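Paenibacillus xanthan lyase (Paenibacillus, PDB 6F2P) cleaves xanthan as a lyase, probably by beta-elimination that releases the terminal mannose of the side chain at its glucuronic acid. Local coordinates at residues A[63-74]-A[120-130]. Residues are numbered along the deposited sequence; the frame is centred on the assembly and turned at random.
Sequences FGSDSTSITTTY and YQNWWHWQIGG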
ATOM      1  N   PHE A  63     -16.529  38.964  24.323  1.00 20.93           N
ATOM      2  CA  PHE A  63     -17.111  37.808  24.987  1.00 18.95           C
ATOM      3  C   PHE A  63     -18.615  37.696  24.826  1.00 26.54           C
ATOM      4  O   PHE A  63     -19.289  38.645  24.407  1.00 32.38           O
ATOM      5  CB  PHE A  63     -16.750  37.803  26.470  1.00 18.35           C
ATOM      6  CG  PHE A  63     -15.307  37.550  26.725  1.00 26.94           C
ATOM      7  CD1 PHE A  63     -14.729  36.349  26.342  1.00 26.10           C
ATOM      8  CD2 PHE A  63     -14.517  38.511  27.329  1.00 23.81           C
ATOM      9  CE1 PHE A  63     -13.388  36.113  26.558  1.00 25.74           C
ATOM     10  CE2 PHE A  63     -13.173  38.280  27.553  1.00 23.92           C
ATOM     11  CZ  PHE A  63     -12.609  37.081  27.164  1.00 27.03           C
ATOM     12  N   GLY A  64     -19.130  36.517  25.162  1.00 22.22           N
ATOM     13  CA  GLY A  64     -20.557  36.298  25.245  1.00 20.40           C
ATOM     14  C   GLY A  64     -21.084  35.254  24.286  1.00 20.86           C
ATOM     15  O   GLY A  64     -22.006  34.507  24.625  1.00 22.71           O
ATOM     16  N   SER A  65     -20.508  35.192  23.091  1.00 17.99           N
ATOM     17  CA  SER A  65     -21.092  34.360  22.043  1.00 22.47           C
ATOM     18  C   SER A  65     -20.081  33.583  21.205  1.00 23.95           C
ATOM     19  O   SER A  65     -20.430  32.557  20.614  1.00 24.45           O
ATOM     20  CB  SER A  65     -21.998  35.199  21.136  1.00 22.73           C
ATOM     21  OG  SER A  65     -21.239  36.142  20.402  1.00 37.33           O
ATOM     22  N   ASP A  66     -18.844  34.071  21.141  1.00 23.66           N
ATOM     23  CA  ASP A  66     -17.772  33.342  20.457  1.00 22.19           C
ATOM     24  C   ASP A  66     -16.698  32.885  21.443  1.00 24.30           C
ATOM     25  O   ASP A  66     -15.978  33.707  22.013  1.00 19.33           O
ATOM     26  CB  ASP A  66     -17.133  34.203  19.374  1.00 16.94           C
ATOM     27  CG  ASP A  66     -16.223  33.409  18.463  1.00 27.20           C
ATOM     28  OD1 ASP A  66     -15.902  32.241  18.793  1.00 26.12           O
ATOM     29  OD2 ASP A  66     -15.821  33.958  17.412  1.00 28.05           O
ATOM     30  N   SER A  67     -16.581  31.571  21.625  1.00 22.30           N
ATOM     31  CA  SER A  67     -15.678  31.020  22.635  1.00 19.72           C
ATOM     32  C   SER A  67     -14.200  31.131  22.234  1.00 20.49           C
ATOM     33  O   SER A  67     -13.311  30.957  23.071  1.00 20.32           O
ATOM     34  CB  SER A  67     -16.054  29.573  22.983  1.00 21.38           C
ATOM     35  OG  SER A  67     -15.740  28.675  21.928  1.00 23.25           O
ATOM     36  N   THR A  68     -13.940  31.445  20.966  1.00 18.10           N
ATOM     37  CA  THR A  68     -12.568  31.669  20.507  1.00 15.68           C
ATOM     38  C   THR A  68     -11.902  32.763  21.335  1.00 15.40           C
ATOM     39  O   THR A  68     -10.701  32.734  21.575  1.00 12.93           O
ATOM     40  CB  THR A  68     -12.534  32.075  19.028  1.00 12.55           C
ATOM     41  OG1 THR A  68     -13.213  31.083  18.248  1.00 20.11           O
ATOM     42  CG2 THR A  68     -11.111  32.237  18.537  1.00  6.29           C
ATOM     43  N   SER A  69     -12.700  33.724  21.785  1.00 18.23           N
ATOM     44  CA  SER A  69     -12.185  34.819  22.588  1.00 18.60           C
ATOM     45  C   SER A  69     -11.482  34.339  23.860  1.00 20.98           C
ATOM     46  O   SER A  69     -10.544  34.984  24.337  1.00 24.14           O
ATOM     47  CB  SER A  69     -13.300  35.799  22.915  1.00 20.44           C
ATOM     48  OG  SER A  69     -13.738  36.454  21.736  1.00 19.80           O
ATOM     49  N   ILE A  70     -11.917  33.203  24.392  1.00 18.84           N
ATOM     50  CA  ILE A  70     -11.236  32.588  25.532  1.00 18.37           C
ATOM     51  C   ILE A  70      -9.764  32.303  25.205  1.00 14.65           C
ATOM     52  O   ILE A  70      -8.858  32.748  25.911  1.00 16.88           O
ATOM     53  CB  ILE A  70     -11.933  31.279  25.971  1.00 19.94           C
ATOM     54  CG1 ILE A  70     -13.402  31.548  26.316  1.00 23.61           C
ATOM     55  CG2 ILE A  70     -11.208  30.647  27.152  1.00 15.57           C
ATOM     56  CD1 ILE A  70     -13.584  32.447  27.512  1.00 19.93           C
ATOM     57  N   THR A  71      -9.535  31.570  24.123  1.00 13.18           N
ATOM     58  CA  THR A  71      -8.191  31.191  23.716  1.00 13.11           C
ATOM     59  C   THR A  71      -7.365  32.416  23.359  1.00 15.98           C
ATOM     60  O   THR A  71      -6.197  32.537  23.760  1.00 14.25           O
ATOM     61  CB  THR A  71      -8.235  30.241  22.491  1.00 15.89           C
ATOM     62  OG1 THR A  71      -8.888  29.019  22.850  1.00 17.75           O
ATOM     63  CG2 THR A  71      -6.832  29.932  21.972  1.00 10.29           C
ATOM     64  N   THR A  72      -7.981  33.320  22.599  1.00 18.28           N
ATOM     65  CA  THR A  72      -7.297  34.513  22.105  1.00 18.18           C
ATOM     66  C   THR A  72      -6.806  35.365  23.263  1.00 19.79           C
ATOM     67  O   THR A  72      -5.654  35.817  23.273  1.00 18.88           O
ATOM     68  CB  THR A  72      -8.214  35.360  21.216  1.00 15.23           C
ATOM     69  OG1 THR A  72      -8.845  34.511  20.257  1.00 21.51           O
ATOM     70  CG2 THR A  72      -7.420  36.416  20.483  1.00 16.57           C
ATOM     71  N   THR A  73      -7.682  35.567  24.242  1.00 17.68           N
ATOM     72  CA  THR A  73      -7.347  36.362  25.409  1.00 16.74           C
ATOM     73  C   THR A  73      -6.150  35.756  26.129  1.00 20.03           C
ATOM     74  O   THR A  73      -5.174  36.462  26.422  1.00 16.61           O
ATOM     75  CB  THR A  73      -8.539  36.468  26.383  1.00 20.04           C
ATOM     76  OG1 THR A  73      -9.649  37.097  25.727  1.00 18.58           O
ATOM     77  CG2 THR A  73      -8.154  37.266  27.609  1.00 15.22           C
ATOM     78  N   TYR A  74      -6.216  34.447  26.397  1.00 17.37           N
ATOM     79  CA  TYR A  74      -5.153  33.777  27.145  1.00 12.55           C
ATOM     80  C   TYR A  74      -3.850  33.718  26.361  1.00 13.07           C
ATOM     81  O   TYR A  74      -2.774  33.758  26.951  1.00 14.66           O
ATOM     82  CB  TYR A  74      -5.564  32.380  27.590  1.00 13.48           C
ATOM     83  CG  TYR A  74      -6.431  32.349  28.825  1.00 12.75           C
ATOM     84  CD1 TYR A  74      -6.057  33.012  29.985  1.00 12.05           C
ATOM     85  CD2 TYR A  74      -7.631  31.648  28.832  1.00 12.38           C
ATOM     86  CE1 TYR A  74      -6.863  32.981  31.125  1.00 11.03           C
ATOM     87  CE2 TYR A  74      -8.434  31.611  29.957  1.00 12.71           C
ATOM     88  CZ  TYR A  74      -8.049  32.278  31.098  1.00 12.40           C
ATOM     89  OH  TYR A  74      -8.859  32.233  32.211  1.00 15.46           O
ATOM     90  N   TYR A 120     -20.260  28.415  26.514  1.00 31.18           N
ATOM     91  CA  TYR A 120     -21.106  28.701  25.370  1.00 26.22           C
ATOM     92  C   TYR A 120     -20.370  28.447  24.073  1.00 19.80           C
ATOM     93  O   TYR A 120     -19.139  28.488  24.025  1.00 25.62           O
ATOM     94  CB  TYR A 120     -21.616  30.147  25.429  1.00 20.51           C
ATOM     95  CG  TYR A 120     -20.541  31.173  25.688  1.00 18.00           C
ATOM     96  CD1 TYR A 120     -19.793  31.705  24.642  1.00 20.13           C
ATOM     97  CD2 TYR A 120     -20.270  31.610  26.978  1.00 18.48           C
ATOM     98  CE1 TYR A 120     -18.806  32.646  24.873  1.00 20.52           C
ATOM     99  CE2 TYR A 120     -19.285  32.554  27.222  1.00 18.12           C
ATOM    100  CZ  TYR A 120     -18.555  33.066  26.167  1.00 21.28           C
ATOM    101  OH  TYR A 120     -17.574  34.004  26.406  1.00 19.28           O
ATOM    102  N   GLN A 121     -21.137  28.169  23.028  1.00 15.10           N
ATOM    103  CA  GLN A 121     -20.584  27.934  21.704  1.00 21.64           C
ATOM    104  C   GLN A 121     -19.550  26.782  21.647  1.00 21.81           C
ATOM    105  O   GLN A 121     -19.806  25.680  22.144  1.00 17.08           O
ATOM    106  CB  GLN A 121     -20.015  29.237  21.131  1.00 17.00           C
ATOM    107  CG  GLN A 121     -20.069  29.312  19.611  1.00 15.26           C
ATOM    108  CD  GLN A 121     -18.754  29.740  19.005  1.00 22.46           C
ATOM    109  OE1 GLN A 121     -17.716  29.741  19.675  1.00 23.60           O
ATOM    110  NE2 GLN A 121     -18.788  30.113  17.728  1.00 19.32           N
ATOM    111  N   ASN A 122     -18.391  27.049  21.047  1.00 20.37           N
ATOM    112  CA  ASN A 122     -17.431  26.002  20.687  1.00 23.50           C
ATOM    113  C   ASN A 122     -16.649  25.396  21.863  1.00 22.51           C
ATOM    114  O   ASN A 122     -15.959  26.097  22.600  1.00 24.18           O
ATOM    115  CB  ASN A 122     -16.482  26.518  19.603  1.00 19.28           C
ATOM    116  CG  ASN A 122     -15.536  25.444  19.081  1.00 21.85           C
ATOM    117  OD1 ASN A 122     -15.696  24.255  19.361  1.00 28.34           O
ATOM    118  ND2 ASN A 122     -14.542  25.868  18.307  1.00 23.78           N
ATOM    119  N   TRP A 123     -16.755  24.080  22.009  1.00 16.50           N
ATOM    120  CA  TRP A 123     -16.212  23.372  23.163  1.00 18.10           C
ATOM    121  C   TRP A 123     -14.689  23.451  23.247  1.00 19.09           C
ATOM    122  O   TRP A 123     -14.110  23.507  24.332  1.00 19.81           O
ATOM    123  CB  TRP A 123     -16.626  21.902  23.098  1.00 19.45           C
ATOM    124  CG  TRP A 123     -15.917  21.142  22.003  1.00 20.85           C
ATOM    125  CD1 TRP A 123     -16.293  21.047  20.696  1.00 20.58           C
ATOM    126  CD2 TRP A 123     -14.698  20.392  22.125  1.00 23.03           C
ATOM    127  NE1 TRP A 123     -15.392  20.279  19.996  1.00 23.93           N
ATOM    128  CE2 TRP A 123     -14.404  19.866  20.849  1.00 20.20           C
ATOM    129  CE3 TRP A 123     -13.831  20.112  23.187  1.00 21.64           C
ATOM    130  CZ2 TRP A 123     -13.276  19.079  20.606  1.00 21.62           C
ATOM    131  CZ3 TRP A 123     -12.711  19.331  22.944  1.00 24.24           C
ATOM    132  CH2 TRP A 123     -12.445  18.823  21.663  1.00 24.77           C
ATOM    133  N   TRP A 124     -14.049  23.457  22.088  1.00 20.22           N
ATOM    134  CA  TRP A 124     -12.607  23.324  22.007  1.00 18.08           C
ATOM    135  C   TRP A 124     -11.864  24.402  22.801  1.00 18.28           C
ATOM    136  O   TRP A 124     -10.843  24.131  23.437  1.00 16.36           O
ATOM    137  CB  TRP A 124     -12.174  23.331  20.541  1.00 16.53           C
ATOM    138  CG  TRP A 124     -10.757  22.969  20.364  1.00 16.70           C
ATOM    139  CD1 TRP A 124     -10.251  21.715  20.199  1.00 17.47           C
ATOM    140  CD2 TRP A 124      -9.641  23.859  20.361  1.00 15.58           C
ATOM    141  NE1 TRP A 124      -8.886  21.769  20.087  1.00 17.99           N
ATOM    142  CE2 TRP A 124      -8.484  23.075  20.181  1.00 16.32           C
ATOM    143  CE3 TRP A 124      -9.506  25.243  20.488  1.00 17.56           C
ATOM    144  CZ2 TRP A 124      -7.209  23.628  20.124  1.00 14.82           C
ATOM    145  CZ3 TRP A 124      -8.231  25.793  20.431  1.00 19.85           C
ATOM    146  CH2 TRP A 124      -7.101  24.983  20.252  1.00 16.44           C
ATOM    147  N   HIS A 125     -12.382  25.623  22.772  1.00 18.52           N
ATOM    148  CA  HIS A 125     -11.708  26.729  23.449  1.00 19.11           C
ATOM    149  C   HIS A 125     -11.803  26.626  24.976  1.00 18.48           C
ATOM    150  O   HIS A 125     -10.907  27.075  25.697  1.00 13.84           O
ATOM    151  CB  HIS A 125     -12.226  28.069  22.937  1.00 16.13           C
ATOM    152  CG  HIS A 125     -12.007  28.266  21.470  1.00 16.53           C
ATOM    153  ND1 HIS A 125     -10.755  28.452  20.925  1.00 13.59           N
ATOM    154  CD2 HIS A 125     -12.875  28.281  20.431  1.00 18.89           C
ATOM    155  CE1 HIS A 125     -10.861  28.582  19.615  1.00 14.43           C
ATOM    156  NE2 HIS A 125     -12.137  28.478  19.288  1.00 18.90           N
ATOM    157  N   TRP A 126     -12.868  25.996  25.462  1.00 15.78           N
ATOM    158  CA  TRP A 126     -13.041  25.803  26.894  1.00 15.57           C
ATOM    159  C   TRP A 126     -12.161  24.674  27.418  1.00 19.71           C
ATOM    160  O   TRP A 126     -11.535  24.794  28.472  1.00 19.74           O
ATOM    161  CB  TRP A 126     -14.515  25.541  27.222  1.00 20.28           C
ATOM    162  CG  TRP A 126     -15.396  26.695  26.828  1.00 22.39           C
ATOM    163  CD1 TRP A 126     -16.177  26.791  25.713  1.00 21.33           C
ATOM    164  CD2 TRP A 126     -15.552  27.935  27.534  1.00 22.88           C
ATOM    165  NE1 TRP A 126     -16.820  28.005  25.688  1.00 24.21           N
ATOM    166  CE2 TRP A 126     -16.451  28.726  26.794  1.00 25.87           C
ATOM    167  CE3 TRP A 126     -15.025  28.448  28.725  1.00 23.90           C
ATOM    168  CZ2 TRP A 126     -16.836  30.000  27.206  1.00 20.92           C
ATOM    169  CZ3 TRP A 126     -15.411  29.719  29.133  1.00 21.24           C
ATOM    170  CH2 TRP A 126     -16.303  30.477  28.373  1.00 19.03           C
ATOM    171  N   GLN A 127     -12.085  23.585  26.664  1.00 18.58           N
ATOM    172  CA  GLN A 127     -11.461  22.371  27.176  1.00 17.66           C
ATOM    173  C   GLN A 127      -9.992  22.204  26.791  1.00 18.42           C
ATOM    174  O   GLN A 127      -9.265  21.437  27.419  1.00 16.92           O
ATOM    175  CB  GLN A 127     -12.275  21.153  26.742  1.00 17.40           C
ATOM    176  CG  GLN A 127     -13.751  21.258  27.097  1.00 17.22           C
ATOM    177  CD  GLN A 127     -14.521  19.985  26.816  1.00 19.21           C
ATOM    178  OE1 GLN A 127     -15.724  20.020  26.601  1.00 21.77           O
ATOM    179  NE2 GLN A 127     -13.827  18.852  26.821  1.00 18.77           N
ATOM    180  N   ILE A 128      -9.547  22.921  25.770  1.00 14.02           N
ATOM    181  CA  ILE A 128      -8.195  22.722  25.273  1.00 12.24           C
ATOM    182  C   ILE A 128      -7.438  24.028  25.051  1.00 18.48           C
ATOM    183  O   ILE A 128      -6.411  24.257  25.682  1.00 18.03           O
ATOM    184  CB  ILE A 128      -8.201  21.893  23.977  1.00 18.06           C
ATOM    185  CG1 ILE A 128      -8.699  20.470  24.273  1.00 19.33           C
ATOM    186  CG2 ILE A 128      -6.817  21.889  23.340  1.00 18.30           C
ATOM    187  CD1 ILE A 128      -8.879  19.611  23.058  1.00 24.48           C
ATOM    188  N   GLY A 129      -7.953  24.882  24.166  1.00 20.05           N
ATOM    189  CA  GLY A 129      -7.267  26.110  23.787  1.00 16.93           C
ATOM    190  C   GLY A 129      -6.981  27.024  24.962  1.00 17.97           C
ATOM    191  O   GLY A 129      -5.859  27.514  25.138  1.00 14.69           O
ATOM    192  N   GLY A 130      -8.009  27.246  25.770  1.00 16.56           N
ATOM    193  CA  GLY A 130      -7.895  28.065  26.958  1.00 15.93           C
ATOM    194  C   GLY A 130      -6.993  27.484  28.030  1.00 14.48           C
ATOM    195  O   GLY A 130      -6.024  28.141  28.438  1.00 13.00           O
TER
HETATM  196  O   HOH W   1     -12.620  28.972  16.594  1.00 26.85           O
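Tyr120 lays one face of its ring against the peptide of Gly64, and its OH accepts from Gly64 N (3.2 Å). The opposite face meets CZ2 of Trp126, whose NE1 donates to the backbone O of Tyr120, tying the indole to the loop just ahead of helix 123-141. Ser67 is the next anchor. Its OG, held between backbone N and carbonyl carbon (chi1 72°), donates to Asn122 O at 2.7 Å, in the carbonyl plane and on a lone pair. Its N-H runs to Gln121 OE1 (2.9 Å), while Asn122 N reaches that same oxygen from the other face of the amide. Further along, His125 turns a face to Thr68, whose CA sits 3.4 Å from the ring centroid, and an edge to Thr71, whose OG1 meets ND1 in plane in a 2.7 Å hydrogen bond that either atom could donate. A water ties His125 NE2 to Thr68 OG1. Ile70 puts CG1 over the six-membered ring of Trp126 and CD1 3.5 Å from CH2. A leucine in place of Trp126 would probably leave Tyr120 O without its indole donor and open a gap between Ile70 and the tyrosine ring. Thr71 fits as a knob among Trp124, His125, Gly129 and Gly130; a side chain on Gly129 would run into its OG1. The axes of 68-74 and 123-130 approach to 8.1 Å, 26° from parallel, a pairing consistent with the (alpha/alpha) toroid of polysaccharide lyase family 8.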